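Local coordinates for putative isomerase (Streptomyces coelicolor A3, PDB 2OQH), which probably catalyses a dehydration or isomerisation of a sugar acid, possibly D-glucarate, as a member of the mandelate racemase-like branch of the enolase superfamily, at residues V10-L15 with G30-V35; W47-W52 with L302-A307; Y221-C226 with C244-V249; K168-T173 with D197-W202; V128-L133 with R321-M326. One frame throughout, in Å; residues are numbered along the deposited sequence.

Contact 1: V10-L15 with G30-V35; sequences VWVVNL and GETRTV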
# COMPACT_ATOMS: atom_id res chain seq x y z
N VAL A 10 -14.85 -15.87 6.09
CA VAL A 10 -14.02 -15.39 4.99
C VAL A 10 -14.69 -15.53 3.63
O VAL A 10 -15.26 -16.57 3.31
CB VAL A 10 -12.68 -16.15 4.96
CG1 VAL A 10 -11.69 -15.43 4.06
CG2 VAL A 10 -12.13 -16.30 6.37
N TRP A 11 -14.61 -14.47 2.83
CA TRP A 11 -15.17 -14.46 1.49
C TRP A 11 -14.08 -14.03 0.53
O TRP A 11 -13.20 -13.26 0.90
CB TRP A 11 -16.30 -13.43 1.35
CG TRP A 11 -17.57 -13.71 2.11
CD1 TRP A 11 -18.67 -14.39 1.66
CD2 TRP A 11 -17.88 -13.27 3.44
NE1 TRP A 11 -19.65 -14.38 2.62
CE2 TRP A 11 -19.20 -13.71 3.73
CE3 TRP A 11 -17.18 -12.55 4.42
CZ2 TRP A 11 -19.82 -13.44 4.95
CZ3 TRP A 11 -17.81 -12.28 5.64
CH2 TRP A 11 -19.12 -12.73 5.89
N VAL A 12 -14.12 -14.54 -0.69
CA VAL A 12 -13.18 -14.15 -1.72
C VAL A 12 -14.09 -13.48 -2.75
O VAL A 12 -15.11 -14.04 -3.13
CB VAL A 12 -12.45 -15.35 -2.37
CG1 VAL A 12 -11.59 -14.86 -3.53
CG2 VAL A 12 -11.56 -16.03 -1.34
N VAL A 13 -13.73 -12.28 -3.18
CA VAL A 13 -14.57 -11.56 -4.13
C VAL A 13 -13.79 -10.97 -5.30
O VAL A 13 -12.58 -10.73 -5.21
CB VAL A 13 -15.31 -10.42 -3.41
CG1 VAL A 13 -16.14 -10.98 -2.26
CG2 VAL A 13 -14.31 -9.40 -2.88
N ASN A 14 -14.52 -10.73 -6.40
CA ASN A 14 -13.95 -10.14 -7.61
C ASN A 14 -14.69 -8.82 -7.82
O ASN A 14 -15.92 -8.82 -7.92
CB ASN A 14 -14.22 -11.02 -8.84
CG ASN A 14 -13.38 -12.28 -8.87
OD1 ASN A 14 -12.56 -12.52 -7.98
ND2 ASN A 14 -13.58 -13.10 -9.90
N LEU A 15 -13.97 -7.71 -7.88
CA LEU A 15 -14.62 -6.43 -8.11
C LEU A 15 -14.05 -5.81 -9.36
O LEU A 15 -12.86 -5.98 -9.67
CB LEU A 15 -14.45 -5.48 -6.93
CG LEU A 15 -15.35 -5.78 -5.73
CD1 LEU A 15 -14.85 -7.02 -5.01
CD2 LEU A 15 -15.36 -4.60 -4.78
N GLY A 30 -10.27 -6.51 -13.84
CA GLY A 30 -10.91 -6.84 -12.58
C GLY A 30 -9.89 -7.17 -11.50
O GLY A 30 -8.70 -7.35 -11.78
N GLU A 31 -10.35 -7.25 -10.25
CA GLU A 31 -9.46 -7.54 -9.14
C GLU A 31 -10.07 -8.51 -8.11
O GLU A 31 -11.29 -8.50 -7.87
CB GLU A 31 -9.07 -6.23 -8.46
CG GLU A 31 -8.17 -6.39 -7.26
CD GLU A 31 -7.78 -5.05 -6.69
OE1 GLU A 31 -6.76 -4.48 -7.14
OE2 GLU A 31 -8.51 -4.56 -5.81
N THR A 32 -9.23 -9.33 -7.51
CA THR A 32 -9.69 -10.29 -6.52
C THR A 32 -9.16 -9.92 -5.13
O THR A 32 -7.98 -9.60 -4.97
CB THR A 32 -9.23 -11.72 -6.90
OG1 THR A 32 -9.86 -12.11 -8.13
CG2 THR A 32 -9.61 -12.71 -5.82
N ARG A 33 -10.04 -9.98 -4.12
CA ARG A 33 -9.68 -9.65 -2.75
C ARG A 33 -10.35 -10.59 -1.76
O ARG A 33 -11.43 -11.13 -2.03
CB ARG A 33 -10.11 -8.21 -2.41
CG ARG A 33 -9.62 -7.15 -3.40
CD ARG A 33 -8.13 -6.90 -3.27
NE ARG A 33 -7.78 -6.31 -1.98
CZ ARG A 33 -6.58 -5.83 -1.68
NH1 ARG A 33 -5.60 -5.88 -2.57
NH2 ARG A 33 -6.35 -5.30 -0.48
N THR A 34 -9.72 -10.79 -0.60
CA THR A 34 -10.27 -11.64 0.45
C THR A 34 -10.83 -10.73 1.54
O THR A 34 -10.14 -9.83 2.02
CB THR A 34 -9.18 -12.55 1.06
OG1 THR A 34 -8.79 -13.56 0.12
CG2 THR A 34 -9.69 -13.23 2.34
N VAL A 35 -12.08 -10.96 1.93
CA VAL A 35 -12.72 -10.16 2.97
C VAL A 35 -12.98 -11.03 4.20
O VAL A 35 -13.41 -12.18 4.08
CB VAL A 35 -14.05 -9.57 2.50
CG1 VAL A 35 -14.62 -8.66 3.57
CG2 VAL A 35 -13.84 -8.79 1.20
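W11 and V35, V13 and R33, and L15 and E31 are the hydrogen-bonded pairs of two antiparallel strands whose axes run 161° apart. Each pair exchanges two N-H...O bonds; the straightest, from V13 N to R33 O, is 2.8 Å long, with 172° at the hydrogen. V12 with T34 and N14 with T32 are the non-hydrogen-bonded pairs between them, and here CA-H groups face carbonyl oxygens, as in T32 CA to V13 O at 3.2 Å.

Packing is tightest on the face that carries V10, V12 and T34. V10 CG1 presses on T34 CG2 at 3.4 Å, closer than usual van der Waals contact, and V12 CG1 rests on T32 CG2 at 3.7 Å. Helix 54-63 covers this face. On the other, V13 has CG1 anti to its carbonyl carbon (chi1 -57°), which leaves CG2 facing V35 CG2 at 4.2 Å. Helix 359-368 lies against W11 and V13, and the W11 ring also meets W47. R33 turns its guanidinium away from the 10-15 strand to form a salt bridge with E49.

The loose part is the L15 end. G30 is exposed there, and residues 22-29 just before it are not modelled. E31 has an extended chain on the V13 and V35 face, and meets the opposite strand only as far as CB, 4.0 Å from L15 O.

The pairing therefore rests on six backbone bonds that do not depend on side-chain identity. The side chains instead decide what each face receives: apolar branches for the two helices, and one arginine for a buried acid.

Contact 2: W47-W52 with L302-A307; sequences WGETMW and LGIATA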
# COMPACT_ATOMS: atom_id res chain seq x y z
N TRP A 47 -14.54 -5.75 10.15
CA TRP A 47 -14.27 -6.16 8.77
C TRP A 47 -12.85 -5.85 8.33
O TRP A 47 -12.26 -4.84 8.74
CB TRP A 47 -15.23 -5.47 7.81
CG TRP A 47 -16.65 -5.90 7.99
CD1 TRP A 47 -17.53 -5.42 8.91
CD2 TRP A 47 -17.33 -6.95 7.28
NE1 TRP A 47 -18.73 -6.09 8.81
CE2 TRP A 47 -18.63 -7.04 7.82
CE3 TRP A 47 -16.97 -7.81 6.24
CZ2 TRP A 47 -19.57 -7.97 7.36
CZ3 TRP A 47 -17.90 -8.74 5.78
CH2 TRP A 47 -19.19 -8.81 6.33
N GLY A 48 -12.31 -6.72 7.49
CA GLY A 48 -10.97 -6.55 6.98
C GLY A 48 -10.92 -7.01 5.54
O GLY A 48 -11.70 -7.87 5.13
N GLU A 49 -10.01 -6.43 4.76
CA GLU A 49 -9.87 -6.78 3.36
C GLU A 49 -8.38 -6.90 3.07
O GLU A 49 -7.59 -6.09 3.55
CB GLU A 49 -10.47 -5.69 2.48
CG GLU A 49 -10.26 -5.90 0.99
CD GLU A 49 -10.14 -4.58 0.23
OE1 GLU A 49 -10.86 -3.62 0.57
OE2 GLU A 49 -9.32 -4.51 -0.71
N THR A 50 -8.00 -7.91 2.30
CA THR A 50 -6.60 -8.09 1.98
C THR A 50 -6.47 -8.60 0.54
O THR A 50 -7.47 -8.83 -0.13
CB THR A 50 -5.93 -9.06 2.98
OG1 THR A 50 -4.50 -8.96 2.86
CG2 THR A 50 -6.37 -10.49 2.74
N MSE A 51 -5.24 -8.79 0.09
CA MSE A 51 -4.98 -9.23 -1.28
C MSE A 51 -5.30 -10.68 -1.62
O MSE A 51 -5.46 -11.53 -0.75
CB MSE A 51 -3.52 -8.95 -1.62
CG MSE A 51 -2.58 -9.98 -1.05
SE MSE A 51 -0.74 -9.49 -1.27
CE MSE A 51 -0.52 -9.76 -3.17
N TRP A 52 -5.38 -10.93 -2.93
CA TRP A 52 -5.65 -12.25 -3.50
C TRP A 52 -6.87 -12.99 -2.98
O TRP A 52 -7.58 -12.50 -2.11
CB TRP A 52 -4.40 -13.12 -3.36
CG TRP A 52 -3.27 -12.66 -4.23
CD1 TRP A 52 -3.01 -11.38 -4.61
CD2 TRP A 52 -2.23 -13.47 -4.79
NE1 TRP A 52 -1.86 -11.34 -5.37
CE2 TRP A 52 -1.37 -12.61 -5.49
CE3 TRP A 52 -1.94 -14.84 -4.76
CZ2 TRP A 52 -0.23 -13.07 -6.17
CZ3 TRP A 52 -0.80 -15.30 -5.43
CH2 TRP A 52 0.03 -14.41 -6.12
N LEU A 302 -8.99 -1.86 -1.79
CA LEU A 302 -10.28 -1.26 -2.13
C LEU A 302 -10.70 -0.43 -0.91
O LEU A 302 -9.86 -0.03 -0.11
CB LEU A 302 -11.32 -2.34 -2.47
CG LEU A 302 -11.03 -3.16 -3.73
CD1 LEU A 302 -12.08 -4.26 -3.88
CD2 LEU A 302 -11.00 -2.27 -4.97
N GLY A 303 -12.00 -0.20 -0.76
CA GLY A 303 -12.49 0.62 0.35
C GLY A 303 -12.10 0.27 1.78
O GLY A 303 -11.62 1.13 2.52
N ILE A 304 -12.34 -0.96 2.19
CA ILE A 304 -12.01 -1.36 3.55
C ILE A 304 -10.51 -1.24 3.81
O ILE A 304 -10.09 -0.60 4.77
CB ILE A 304 -12.48 -2.80 3.84
CG1 ILE A 304 -14.01 -2.89 3.66
CG2 ILE A 304 -12.10 -3.21 5.26
CD1 ILE A 304 -14.56 -4.30 3.80
N ALA A 305 -9.71 -1.83 2.93
CA ALA A 305 -8.25 -1.79 3.07
C ALA A 305 -7.73 -0.35 3.06
O ALA A 305 -6.91 0.03 3.91
CB ALA A 305 -7.60 -2.59 1.95
N THR A 306 -8.20 0.45 2.11
CA THR A 306 -7.78 1.84 2.01
C THR A 306 -8.14 2.59 3.29
O THR A 306 -7.39 3.45 3.75
CB THR A 306 -8.45 2.55 0.82
OG1 THR A 306 -8.02 1.94 -0.40
CG2 THR A 306 -8.07 4.02 0.79
N ALA A 307 -9.30 2.27 3.87
CA ALA A 307 -9.75 2.91 5.10
C ALA A 307 -8.74 2.66 6.23
O ALA A 307 -8.42 3.56 7.00
CB ALA A 307 -11.13 2.38 5.49
O HOH W 1 -13.70 -3.03 0.31
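E49 spreads its carboxylate over the N-terminal end of helix 303-315, joining a strand of the enolase-type N-terminal capping domain to the C-terminal barrel domain. With CG anti to its backbone N (chi1 175°), the chain bends at chi2 and brings the carboxylate across. E49 OE2 accepts from L302 N at 2.9 Å through its syn lone pair, while OE1 takes A305 N at 3.2 Å, nearly straight at the hydrogen but from 64° out of the carboxylate plane. Water 1 adds a third link: it donates to E49 OE1 and accepts from I304 N. The acid thus gathers N-H groups of the first helical turn, which the helix dipole would probably favour.

Around this grip, I304 CB packs on E49 CB at 3.8 Å, and I304 CD1 reaches W47 CB at 4.2 Å.

Further out, the strand and helix segments run at 99°, and the E49 side chain is directed toward the helix. R33 on the adjacent strand forms a salt bridge to E49 OE2 and probably fixes the carboxylate's position, while D333 takes G303 N. The turn itself is tied from L302, at the N-cap position, where L302 O accepts both from T306 N and, at 2.7 Å, from T306 OG1.

Contact 3: Y221-C226 with C244-V249; sequences YLEDPC and CTNMCV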
# COMPACT_ATOMS: atom_id res chain seq x y z
N TYR A 221 12.05 10.16 -5.51
CA TYR A 221 12.83 8.96 -5.24
C TYR A 221 12.83 7.94 -6.35
O TYR A 221 11.94 7.93 -7.20
CB TYR A 221 12.44 8.30 -3.90
CG TYR A 221 10.99 7.95 -3.70
CD1 TYR A 221 10.37 6.94 -4.44
CD2 TYR A 221 10.24 8.60 -2.72
CE1 TYR A 221 9.03 6.58 -4.20
CE2 TYR A 221 8.91 8.25 -2.47
CZ TYR A 221 8.31 7.24 -3.21
OH TYR A 221 6.99 6.93 -2.96
N LEU A 222 13.86 7.11 -6.33
CA LEU A 222 14.03 6.03 -7.29
C LEU A 222 13.56 4.80 -6.51
O LEU A 222 14.16 4.45 -5.49
CB LEU A 222 15.51 5.92 -7.66
CG LEU A 222 15.98 4.81 -8.59
CD1 LEU A 222 15.05 4.70 -9.78
CD2 LEU A 222 17.40 5.11 -9.05
N GLU A 223 12.49 4.17 -6.97
CA GLU A 223 11.94 3.03 -6.27
C GLU A 223 12.34 1.67 -6.83
O GLU A 223 12.07 1.35 -7.98
CB GLU A 223 10.41 3.14 -6.27
CG GLU A 223 9.73 2.26 -5.25
CD GLU A 223 8.21 2.39 -5.26
OE1 GLU A 223 7.69 3.52 -5.42
OE2 GLU A 223 7.52 1.36 -5.08
N ASP A 224 12.98 0.86 -5.99
CA ASP A 224 13.42 -0.49 -6.36
C ASP A 224 14.01 -0.67 -7.76
O ASP A 224 13.52 -1.48 -8.54
CB ASP A 224 12.26 -1.48 -6.21
CG ASP A 224 11.90 -1.73 -4.76
OD1 ASP A 224 12.82 -2.07 -3.98
OD2 ASP A 224 10.72 -1.58 -4.40
N PRO A 225 15.08 0.06 -8.10
CA PRO A 225 15.63 -0.14 -9.45
C PRO A 225 16.22 -1.54 -9.67
O PRO A 225 16.18 -2.06 -10.78
CB PRO A 225 16.69 0.96 -9.56
CG PRO A 225 17.11 1.20 -8.11
CD PRO A 225 15.79 1.15 -7.39
N CYS A 226 16.75 -2.14 -8.60
CA CYS A 226 17.37 -3.45 -8.69
C CYS A 226 16.98 -4.37 -7.54
O CYS A 226 16.32 -3.94 -6.60
CB CYS A 226 18.90 -3.30 -8.71
SG CYS A 226 19.55 -2.58 -7.18
N CYS A 244 14.19 4.26 -2.64
CA CYS A 244 13.04 3.72 -1.93
C CYS A 244 12.84 2.23 -2.22
O CYS A 244 13.27 1.73 -3.27
CB CYS A 244 11.79 4.52 -2.32
SG CYS A 244 10.25 4.02 -1.52
N THR A 245 12.18 1.53 -1.31
CA THR A 245 11.92 0.11 -1.49
C THR A 245 10.67 -0.41 -0.78
O THR A 245 10.23 0.14 0.23
CB THR A 245 13.09 -0.76 -0.96
OG1 THR A 245 12.96 -2.10 -1.44
CG2 THR A 245 13.07 -0.82 0.57
N ASN A 246 10.12 -1.47 -1.34
CA ASN A 246 8.98 -2.18 -0.76
C ASN A 246 9.18 -3.61 -1.23
O ASN A 246 8.25 -4.40 -1.28
CB ASN A 246 7.63 -1.60 -1.21
CG ASN A 246 7.36 -1.77 -2.69
OD1 ASN A 246 7.33 -2.88 -3.22
ND2 ASN A 246 7.17 -0.65 -3.38
N MSE A 247 10.44 -3.92 -1.56
CA MSE A 247 10.84 -5.24 -2.03
C MSE A 247 12.07 -5.84 -1.33
O MSE A 247 12.13 -7.05 -1.15
CB MSE A 247 11.09 -5.22 -3.53
CG MSE A 247 9.83 -5.06 -4.38
SE MSE A 247 10.21 -5.01 -6.28
CE MSE A 247 10.64 -6.86 -6.55
N CYS A 248 13.06 -5.02 -0.96
CA CYS A 248 14.25 -5.58 -0.31
C CYS A 248 14.19 -5.48 1.22
O CYS A 248 15.01 -6.07 1.92
CB CYS A 248 15.53 -4.94 -0.86
SG CYS A 248 15.92 -3.28 -0.29
N VAL A 249 13.21 -4.73 1.73
CA VAL A 249 12.98 -4.58 3.16
C VAL A 249 11.47 -4.68 3.31
O VAL A 249 10.77 -3.67 3.20
CB VAL A 249 13.44 -3.21 3.71
CG1 VAL A 249 13.02 -3.08 5.17
CG2 VAL A 249 14.95 -3.07 3.59
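E223 and C244 form a parallel pair, E223 CA lying 4.5 Å from C244 CA, bracketed by C244 N to L222 O and D224 N to C244 O, two nearly straight bonds of 2.9 Å each. The strands are the two ends of a beta-alpha-beta crossover through helix 228-238, a repeating element of the TIM-type barrel of enolase-superfamily enzymes.

At the start of the pair C244 lies over one face of the Y221 ring. Its CB stands 3.5 Å above the plane, offset toward the rim, and makes a CH-pi contact. Its SG is held anti to the backbone N (chi1 -179°), which brings the sulfur 4.1 Å from the ring centroid in a sulfur-aromatic contact. The ring's OH is bonded to N295.

At the other end the backbone of D224 takes a left-handed conformation as its strand gives way to loop, and its carboxylate bends toward 244-249. Both oxygens use their syn lone pairs: OD1 receives T245 OG1, and OD2 receives N246 N at 3.1 Å. One acid therefore clamps two successive residues.

E223 and N246 meet with carboxylate and amide planes 81° apart. E223 OE2 lies near N246 ND2, but the angle is too poor for a hydrogen bond. With D197 beside E223, this cluster at the C-terminal ends of the strands is consistent with the region where relatives bind a divalent metal.

M247 CG packs on D224 OD2. The T245 hydroxyl closes both an ST turn and an ST motif, accepting from M247 N and, at 3.0 Å and 177°, from C248 N.

Contact 4: K168-T173 with D197-W202; sequences KLKGTT and DPNAAW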
# COMPACT_ATOMS: atom_id res chain seq x y z
N LYS A 168 4.06 8.72 -10.70
CA LYS A 168 5.00 7.62 -10.65
C LYS A 168 4.98 6.80 -11.93
O LYS A 168 3.92 6.36 -12.38
CB LYS A 168 4.67 6.74 -9.44
CG LYS A 168 5.43 5.43 -9.35
CD LYS A 168 5.10 4.77 -8.02
CE LYS A 168 5.52 3.32 -7.97
NZ LYS A 168 4.68 2.50 -8.86
N LEU A 169 6.15 6.60 -12.53
CA LEU A 169 6.27 5.83 -13.76
C LEU A 169 6.68 4.38 -13.48
O LEU A 169 7.62 4.13 -12.74
CB LEU A 169 7.30 6.46 -14.70
CG LEU A 169 7.67 5.63 -15.93
CD1 LEU A 169 6.47 5.53 -16.88
CD2 LEU A 169 8.85 6.26 -16.63
N LYS A 170 5.96 3.45 -14.09
CA LYS A 170 6.29 2.04 -13.93
C LYS A 170 7.43 1.76 -14.90
O LYS A 170 7.23 1.73 -16.12
CB LYS A 170 5.08 1.16 -14.27
CG LYS A 170 5.32 -0.33 -14.12
CD LYS A 170 4.05 -1.12 -14.41
CE LYS A 170 4.24 -2.61 -14.14
NZ LYS A 170 5.27 -3.22 -15.04
N GLY A 171 8.63 1.58 -14.37
CA GLY A 171 9.78 1.33 -15.22
C GLY A 171 9.75 -0.05 -15.84
O GLY A 171 8.96 -0.91 -15.44
N THR A 172 10.62 -0.26 -16.82
CA THR A 172 10.70 -1.54 -17.52
C THR A 172 12.17 -1.93 -17.64
O THR A 172 13.05 -1.22 -17.16
CB THR A 172 10.16 -1.43 -18.95
OG1 THR A 172 11.04 -0.59 -19.71
CG2 THR A 172 8.76 -0.82 -18.95
N THR A 173 12.43 -3.06 -18.30
CA THR A 173 13.80 -3.52 -18.51
C THR A 173 14.51 -2.62 -19.51
O THR A 173 15.70 -2.77 -19.76
CB THR A 173 13.82 -4.96 -19.05
OG1 THR A 173 13.04 -5.04 -20.25
CG2 THR A 173 13.27 -5.93 -18.02
N ASP A 197 9.47 3.41 -10.75
CA ASP A 197 9.52 2.11 -10.11
C ASP A 197 9.73 1.00 -11.12
O ASP A 197 8.79 0.53 -11.75
CB ASP A 197 8.20 1.87 -9.36
CG ASP A 197 8.24 0.63 -8.49
OD1 ASP A 197 9.18 -0.18 -8.61
OD2 ASP A 197 7.31 0.47 -7.66
N PRO A 198 10.99 0.57 -11.31
CA PRO A 198 11.33 -0.51 -12.25
C PRO A 198 11.00 -1.89 -11.69
O PRO A 198 11.17 -2.90 -12.36
CB PRO A 198 12.83 -0.33 -12.47
CG PRO A 198 13.07 1.12 -12.16
CD PRO A 198 12.20 1.32 -10.94
N ASN A 199 10.54 -1.92 -10.44
CA ASN A 199 10.20 -3.19 -9.79
C ASN A 199 11.36 -4.16 -9.86
O ASN A 199 11.20 -5.33 -10.20
CB ASN A 199 8.96 -3.80 -10.43
CG ASN A 199 7.70 -3.02 -10.12
OD1 ASN A 199 7.27 -2.96 -8.96
ND2 ASN A 199 7.12 -2.40 -11.13
N ALA A 200 12.55 -3.65 -9.54
CA ALA A 200 13.76 -4.44 -9.52
C ALA A 200 14.09 -5.10 -10.84
O ALA A 200 14.69 -6.17 -10.86
CB ALA A 200 13.67 -5.49 -8.41
N ALA A 201 13.71 -4.46 -11.95
CA ALA A 201 13.98 -5.03 -13.26
C ALA A 201 15.34 -4.63 -13.84
O ALA A 201 15.80 -5.25 -14.80
CB ALA A 201 12.87 -4.64 -14.24
N TRP A 202 15.98 -3.61 -13.28
CA TRP A 202 17.29 -3.19 -13.80
C TRP A 202 18.43 -3.87 -13.06
O TRP A 202 18.33 -4.16 -11.86
CB TRP A 202 17.51 -1.69 -13.65
CG TRP A 202 16.49 -0.79 -14.29
CD1 TRP A 202 15.59 -1.11 -15.26
CD2 TRP A 202 16.34 0.61 -14.04
NE1 TRP A 202 14.89 0.01 -15.64
CE2 TRP A 202 15.33 1.08 -14.90
CE3 TRP A 202 16.96 1.51 -13.16
CZ2 TRP A 202 14.93 2.42 -14.92
CZ3 TRP A 202 16.56 2.85 -13.18
CH2 TRP A 202 15.55 3.29 -14.06
O HOH W 2 5.34 0.41 -10.48
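K168 crosses D197 obliquely. The extended run of its chain brings CE to D197 CB at 3.3 Å, and the bend at chi4 (-70°) turns NZ toward OD2. That salt bridge from K168 NZ to D197 OD2 is long, 3.5 Å, and NZ also donates to water 2, which is weakly tied to N199 ND2. The other carboxylate oxygen, D197 OD1, is met on its anti side, 30° out of the carboxylate plane, by N199 N at 2.9 Å, forming an Asx turn within the loop. K170 and N199 lie at about a right angle, K170 CG being nearest to ND2.

Backbone bonds set this register: D197 N to L169 O runs nearly in line with the carbonyl, whereas G171 N reaches D197 O from above its plane. A side chain on G171 would clash with P198 CA. Farther along, W202 presents its edge to T172 O, which lies in the ring plane 2.7 Å from NE1; the bend of that bond, 136°, fits an N-H shared with D178. P198 CG sits over the centre of one indole face.

An alanine at D197 would remove both carboxylate oxygens, and is likely to leave K168 NZ without its charged mate and the N199 turn without its acceptor.

K168 and K170 follow the Lys-x-Lys pattern of mandelate racemase relatives. The contact thus places a lysine amine beside an acid that in turn lies against E223, consistent with a polar barrel mouth arranged for acid-base chemistry.

Contact 5: V128-L133 with R321-M326; sequences VPITAL and RAIDSM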
# COMPACT_ATOMS: atom_id res chain seq x y z
N VAL A 128 -5.33 12.94 2.91
CA VAL A 128 -4.22 12.12 2.46
C VAL A 128 -4.01 12.15 0.95
O VAL A 128 -4.74 11.51 0.20
CB VAL A 128 -4.43 10.65 2.85
CG1 VAL A 128 -3.27 9.81 2.36
CG2 VAL A 128 -4.59 10.54 4.35
N PRO A 129 -2.98 12.87 0.49
CA PRO A 129 -2.67 12.97 -0.94
C PRO A 129 -2.28 11.61 -1.53
O PRO A 129 -1.64 10.79 -0.85
CB PRO A 129 -1.50 13.95 -0.97
CG PRO A 129 -1.67 14.76 0.28
CD PRO A 129 -2.07 13.72 1.28
N ILE A 130 -2.66 11.37 -2.78
CA ILE A 130 -2.30 10.11 -3.42
C ILE A 130 -1.53 10.36 -4.71
O ILE A 130 -1.46 11.48 -5.19
CB ILE A 130 -3.54 9.22 -3.72
CG1 ILE A 130 -4.48 9.92 -4.70
CG2 ILE A 130 -4.26 8.91 -2.41
CD1 ILE A 130 -5.60 9.04 -5.17
N THR A 131 -0.94 9.29 -5.24
CA THR A 131 -0.11 9.36 -6.44
C THR A 131 -0.77 8.78 -7.69
O THR A 131 -1.53 7.81 -7.62
CB THR A 131 1.19 8.59 -6.20
OG1 THR A 131 1.77 9.02 -4.96
CG2 THR A 131 2.18 8.82 -7.34
N ALA A 132 -0.45 9.37 -8.84
CA ALA A 132 -0.97 8.92 -10.12
C ALA A 132 0.06 8.02 -10.78
O ALA A 132 1.21 8.42 -10.96
CB ALA A 132 -1.27 10.12 -11.01
N LEU A 133 -0.33 6.81 -11.15
CA LEU A 133 0.59 5.89 -11.80
C LEU A 133 0.45 5.92 -13.31
O LEU A 133 -0.67 5.83 -13.84
CB LEU A 133 0.35 4.45 -11.33
CG LEU A 133 1.13 3.37 -12.12
CD1 LEU A 133 2.63 3.46 -11.81
CD2 LEU A 133 0.61 1.99 -11.77
N ARG A 321 3.96 12.20 2.81
CA ARG A 321 4.06 12.21 1.35
C ARG A 321 2.77 11.76 0.69
O ARG A 321 1.87 11.24 1.35
CB ARG A 321 5.19 11.28 0.91
CG ARG A 321 6.56 11.65 1.46
CD ARG A 321 7.47 10.42 1.50
NE ARG A 321 8.81 10.74 1.99
CZ ARG A 321 9.86 11.00 1.21
NH1 ARG A 321 9.73 10.99 -0.11
NH2 ARG A 321 11.05 11.26 1.76
N ALA A 322 2.68 11.97 -0.62
CA ALA A 322 1.50 11.52 -1.34
C ALA A 322 1.71 10.01 -1.45
O ALA A 322 2.66 9.57 -2.07
CB ALA A 322 1.45 12.15 -2.73
N ILE A 323 0.82 9.23 -0.85
CA ILE A 323 0.95 7.77 -0.88
C ILE A 323 0.58 7.16 -2.21
O ILE A 323 -0.06 7.80 -3.04
CB ILE A 323 0.06 7.10 0.19
CG1 ILE A 323 -1.41 7.29 -0.17
CG2 ILE A 323 0.36 7.68 1.57
CD1 ILE A 323 -2.39 6.50 0.71
N ASP A 324 0.99 5.91 -2.41
CA ASP A 324 0.65 5.16 -3.61
C ASP A 324 -0.73 4.61 -3.33
O ASP A 324 -0.99 4.10 -2.24
CB ASP A 324 1.62 3.99 -3.84
CG ASP A 324 2.89 4.41 -4.55
OD1 ASP A 324 2.97 5.57 -5.00
OD2 ASP A 324 3.81 3.57 -4.66
N SER A 325 -1.63 4.72 -4.29
CA SER A 325 -2.98 4.21 -4.08
C SER A 325 -3.68 4.01 -5.39
O SER A 325 -3.80 4.93 -6.19
CB SER A 325 -3.79 5.18 -3.22
OG SER A 325 -5.15 4.77 -3.14
N MSE A 326 -4.13 2.78 -5.62
CA MSE A 326 -4.84 2.49 -6.85
C MSE A 326 -6.33 2.60 -6.59
O MSE A 326 -7.15 2.09 -7.35
CB MSE A 326 -4.50 1.09 -7.37
CG MSE A 326 -3.11 0.97 -7.99
SE MSE A 326 -2.47 2.63 -8.81
CE MSE A 326 -1.12 3.05 -7.49
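T131 OG1 stands over the flat carbonyl group of I323, 70° out of its plane and 2.9 Å from the oxygen, to which it donates a hydrogen bond. The same oxygen takes T131 N in a weak, bent bond. At the P129 carbonyl the approach is flatter: I323 N is tilted 31° from the plane and bonds O at 2.9 Å. The D324 carboxylate comes near T131 with OD1 alone, 3.7 Å from T131 CB. A322 O is also close to T131 OG1, but the angle rules out a hydrogen bond.

The torsion of T131, with OG1 beside its own backbone N (chi1 -50°), is what lets side chain and amide converge on I323 O. A valine in its place would probably cost I323 O its hydroxyl donor, leaving it no more than the weak T131 N bond across this contact.

Apolar branches pack on either side of the backbone ladder. V128 CG1 meets I323 CD1 at 3.8 Å, and I130 CG2 touches both I323 CG1 and S325 CB. P129 CB rests on A322 CB at 3.9 Å. At the far end M326, a selenomethionine, folds back through two bends so that SE lies 4.2 Å from L133 CB.

The short, weakly bonded strand 323-324 runs parallel to strand 127-134, paired at I130 and I323, as the last and first strands do when a TIM-type barrel closes. Strand 166-170 flanks T131 and L133, D324 is also hydrogen-bonded through its backbone to L296 of strand 293-296, and helix 303-315 covers V128 and I323.

In the fold
Contacts 1 and 2 share the three-stranded antiparallel sheet of the capping domain, with centres 9 Å apart. Contact 1 joins its strands 5-15 and 31-40; contact 2 carries strand 45-51 to helix 303-315 of the barrel domain, bridging 250 residues. Contacts 3, 4 and 5 lie on the curled barrel sheet. Contacts 4 and 3 follow each other along the chain, centres 10 Å apart, and touch where the acids E223 and D197 come close and D224 O meets A200 N; both fall within the span joined by contact 5. Contacts 5 and 2 alternate in sequence, interlocking barrel closure and domain docking. The polar cluster of contacts 3, 4 and 5 is consistent with an enolase-type active site.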